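Local structure of microcin B17-processing protein McbC (Escherichia coli str. K-12 substr. MG1655, 6GRH) at residues I87-K92 against E180-P185. The protein is an FMN-dependent oxidoreductase of the nitroreductase family, needed to process the inactive microcin B17 precursor into the active peptide antibiotic. Residues are numbered along the deposited sequence; the frame is centred on the assembly and turned at random. Where two conformers were deposited one is given.
Sequences INFCDK and ERLGKP. With FMN (flavin mononucleotide), chain O.
Arg181 meets Ile87 through one flat face: the methyl CD1 of Ile87 sits over the centre of the guanidinium, 3.5 Å from Arg181 CZ. With CG anti to its own backbone N (chi1 165°) and the chain extended as far as NE, the arginine reaches the flavin edge, where NH1 and NH2 both donate to FMN O2, at 2.9 and 3.0 Å. Two donors converging on one oxygen, with the salt bridge of NH1 to Asp178, restrict how the guanidinium can turn. The arginine's carbonyl O accepts a hydrogen bond from Asn88 N, which lies in the carbonyl plane although the N-H...O angle is only 136°. Leu182 O lies at the in-plane edge of the Phe89 ring and accepts a hydrogen bond from Phe89 N at 2.9 Å, while Leu182 CD1 packs on ring atoms CD1 and CE1. Gly183, the first residue past helix 179-182 and with positive phi, forms a single beta bridge with Phe89, tying the chain into strand 187-194 of the nitroreductase fold to the loop before helix 97-108. Lys184 N donates a nearly straight bond (170°) to Phe89 O, 2.8 Å away, from above the carbonyl plane. The lysine's aliphatic chain bends past Asp91, Lys184 CE 3.7 Å from Asp91 OD1; Asp91 OD2 is hydrogen-bonded to Ser137 OG. Pro185 CB lies over one face of the Phe89 ring, offset toward the rim, 4.1 Å from Phe89 CG.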
loop_
_atom_site.group_PDB
_atom_site.type_symbol
_atom_site.label_atom_id
_atom_site.label_comp_id
_atom_site.label_asym_id
_atom_site.label_seq_id
_atom_site.Cartn_x
_atom_site.Cartn_y
_atom_site.Cartn_z
ATOM N N ILE D 87 -34.082 16.703 0.994
ATOM C CA ILE D 87 -33.296 17.353 -0.059
ATOM C C ILE D 87 -34.021 18.660 -0.333
ATOM O O ILE D 87 -35.214 18.777 -0.000
ATOM C CB ILE D 87 -33.153 16.437 -1.317
ATOM C CG1 ILE D 87 -32.007 16.868 -2.242
ATOM C CG2 ILE D 87 -34.464 16.361 -2.096
ATOM C CD1 ILE D 87 -30.609 16.792 -1.646
ATOM N N ASN D 88 -33.319 19.631 -0.917
ATOM C CA ASN D 88 -33.836 20.994 -1.075
ATOM C C ASN D 88 -34.320 21.510 0.296
ATOM O O ASN D 88 -35.456 21.969 0.424
ATOM C CB ASN D 88 -34.987 21.078 -2.105
ATOM C CG ASN D 88 -34.618 20.557 -3.500
ATOM O OD1 ASN D 88 -33.455 20.347 -3.847
ATOM N ND2 ASN D 88 -35.639 20.364 -4.317
ATOM N N PHE D 89 -33.457 21.398 1.314
ATOM C CA PHE D 89 -33.796 21.804 2.694
ATOM C C PHE D 89 -34.127 23.301 2.728
ATOM O O PHE D 89 -33.570 24.081 1.953
ATOM C CB PHE D 89 -32.646 21.533 3.679
ATOM C CG PHE D 89 -32.460 20.096 4.047
ATOM C CD1 PHE D 89 -31.602 19.270 3.306
ATOM C CD2 PHE D 89 -33.092 19.560 5.166
ATOM C CE1 PHE D 89 -31.386 17.944 3.671
ATOM C CE2 PHE D 89 -32.884 18.230 5.526
ATOM C CZ PHE D 89 -32.023 17.423 4.787
ATOM N N CYS D 90 -35.031 23.685 3.618
ATOM C CA CYS D 90 -35.465 25.071 3.750
ATOM C C CYS D 90 -35.434 25.453 5.222
ATOM O O CYS D 90 -35.974 24.727 6.061
ATOM C CB CYS D 90 -36.883 25.199 3.206
ATOM S SG CYS D 90 -37.631 26.799 3.550
ATOM N N ASP D 91 -34.804 26.586 5.543
ATOM C CA ASP D 91 -34.602 26.972 6.947
ATOM C C ASP D 91 -35.468 28.155 7.392
ATOM O O ASP D 91 -35.115 28.835 8.351
ATOM C CB ASP D 91 -33.107 27.246 7.226
ATOM C CG ASP D 91 -32.591 28.488 6.499
ATOM O OD1 ASP D 91 -33.208 28.888 5.518
ATOM O OD2 ASP D 91 -31.557 29.042 6.885
ATOM N N LYS D 92 -36.601 28.383 6.728
ATOM C CA LYS D 92 -37.457 29.545 7.014
ATOM C C LYS D 92 -38.002 29.582 8.455
ATOM O O LYS D 92 -38.174 30.659 9.030
ATOM C CB LYS D 92 -38.636 29.611 6.023
ATOM N N GLU D 180 -26.377 23.760 -4.139
ATOM C CA GLU D 180 -27.653 24.250 -4.660
ATOM C C GLU D 180 -28.770 23.218 -4.489
ATOM O O GLU D 180 -29.873 23.562 -4.083
ATOM C CB GLU D 180 -27.551 24.669 -6.128
ATOM C CG GLU D 180 -28.694 25.593 -6.542
ATOM C CD GLU D 180 -28.761 25.847 -8.038
ATOM O OE1 GLU D 180 -27.738 25.637 -8.738
ATOM O OE2 GLU D 180 -29.844 26.258 -8.519
ATOM N N ARG D 181 -28.478 21.959 -4.812
ATOM C CA ARG D 181 -29.467 20.892 -4.688
ATOM C C ARG D 181 -29.774 20.608 -3.204
ATOM O O ARG D 181 -30.919 20.353 -2.836
ATOM C CB ARG D 181 -28.977 19.634 -5.425
ATOM C CG ARG D 181 -29.701 18.349 -5.091
ATOM C CD ARG D 181 -29.428 17.231 -6.085
ATOM N NE ARG D 181 -29.953 16.005 -5.501
ATOM C CZ ARG D 181 -29.342 15.272 -4.580
ATOM N NH1 ARG D 181 -28.128 15.595 -4.135
ATOM N NH2 ARG D 181 -29.957 14.205 -4.081
ATOM N N LEU D 182 -28.747 20.670 -2.357
ATOM C CA LEU D 182 -28.932 20.443 -0.917
ATOM C C LEU D 182 -29.889 21.419 -0.276
ATOM O O LEU D 182 -30.688 21.015 0.555
ATOM C CB LEU D 182 -27.601 20.479 -0.158
ATOM C CG LEU D 182 -27.669 20.194 1.342
ATOM C CD1 LEU D 182 -28.076 18.748 1.596
ATOM C CD2 LEU D 182 -26.333 20.502 1.994
ATOM N N GLY D 183 -29.785 22.690 -0.646
ATOM C CA GLY D 183 -30.610 23.753 -0.084
ATOM C C GLY D 183 -29.990 24.255 1.208
ATOM O O GLY D 183 -28.763 24.383 1.300
ATOM N N LYS D 184 -30.828 24.499 2.215
ATOM C CA LYS D 184 -30.402 25.116 3.454
ATOM C C LYS D 184 -30.868 24.318 4.671
ATOM O O LYS D 184 -31.924 24.581 5.230
ATOM C CB LYS D 184 -30.873 26.562 3.495
ATOM C CG LYS D 184 -30.150 27.421 2.470
ATOM C CD LYS D 184 -30.356 28.896 2.733
ATOM C CE LYS D 184 -31.678 29.380 2.178
ATOM N NZ LYS D 184 -31.619 29.532 0.691
ATOM N N PRO D 185 -30.078 23.304 5.067
ATOM C CA PRO D 185 -30.325 22.596 6.316
ATOM C C PRO D 185 -30.082 23.487 7.541
ATOM O O PRO D 185 -29.318 24.446 7.467
ATOM C CB PRO D 185 -29.342 21.423 6.276
ATOM C CG PRO D 185 -28.564 21.545 5.018
ATOM C CD PRO D 185 -28.849 22.867 4.399
HETATM N N1 FMN O . -27.214 11.652 -1.050
HETATM C C2 FMN O . -26.766 12.716 -1.764
HETATM O O2 FMN O . -27.611 13.389 -2.381
HETATM N N3 FMN O . -25.455 13.054 -1.822
HETATM C C4 FMN O . -24.503 12.356 -1.158
HETATM O O4 FMN O . -23.297 12.685 -1.211
HETATM C C4A FMN O . -24.910 11.169 -0.366
HETATM N N5 FMN O . -24.021 10.408 0.315
HETATM C C5A FMN O . -24.433 9.337 1.042
HETATM C C6 FMN O . -23.491 8.587 1.740
HETATM C C7 FMN O . -23.866 7.481 2.496
HETATM C C7M FMN O . -22.820 6.685 3.237
HETATM C C8 FMN O . -25.300 7.096 2.575
HETATM C C8M FMN O . -25.717 5.906 3.391
HETATM C C9 FMN O . -26.258 7.840 1.886
HETATM C C9A FMN O . -25.885 8.960 1.113
HETATM N N10 FMN O . -26.831 9.746 0.396
HETATM C C10 FMN O . -26.363 10.855 -0.351
HETATM C "C1'" FMN O . -28.270 9.456 0.412
HETATM C "C2'" FMN O . -28.588 8.373 -0.595
HETATM O "O2'" FMN O . -28.441 8.904 -1.926
HETATM C "C3'" FMN O . -29.991 7.816 -0.330
HETATM O "O3'" FMN O . -30.009 7.128 0.928
HETATM C "C4'" FMN O . -30.474 6.866 -1.422
HETATM O "O4'" FMN O . -30.571 7.576 -2.657
HETATM C "C5'" FMN O . -31.843 6.252 -1.139
HETATM O "O5'" FMN O . -32.797 7.298 -0.962
HETATM P P FMN O . -33.642 7.427 0.393
HETATM O O1P FMN O . -32.647 7.631 1.511
HETATM O O2P FMN O . -34.494 8.656 0.145
HETATM O O3P FMN O . -34.391 6.131 0.414
HETATM O O HOH W 1 -33.732 22.991 7.009
#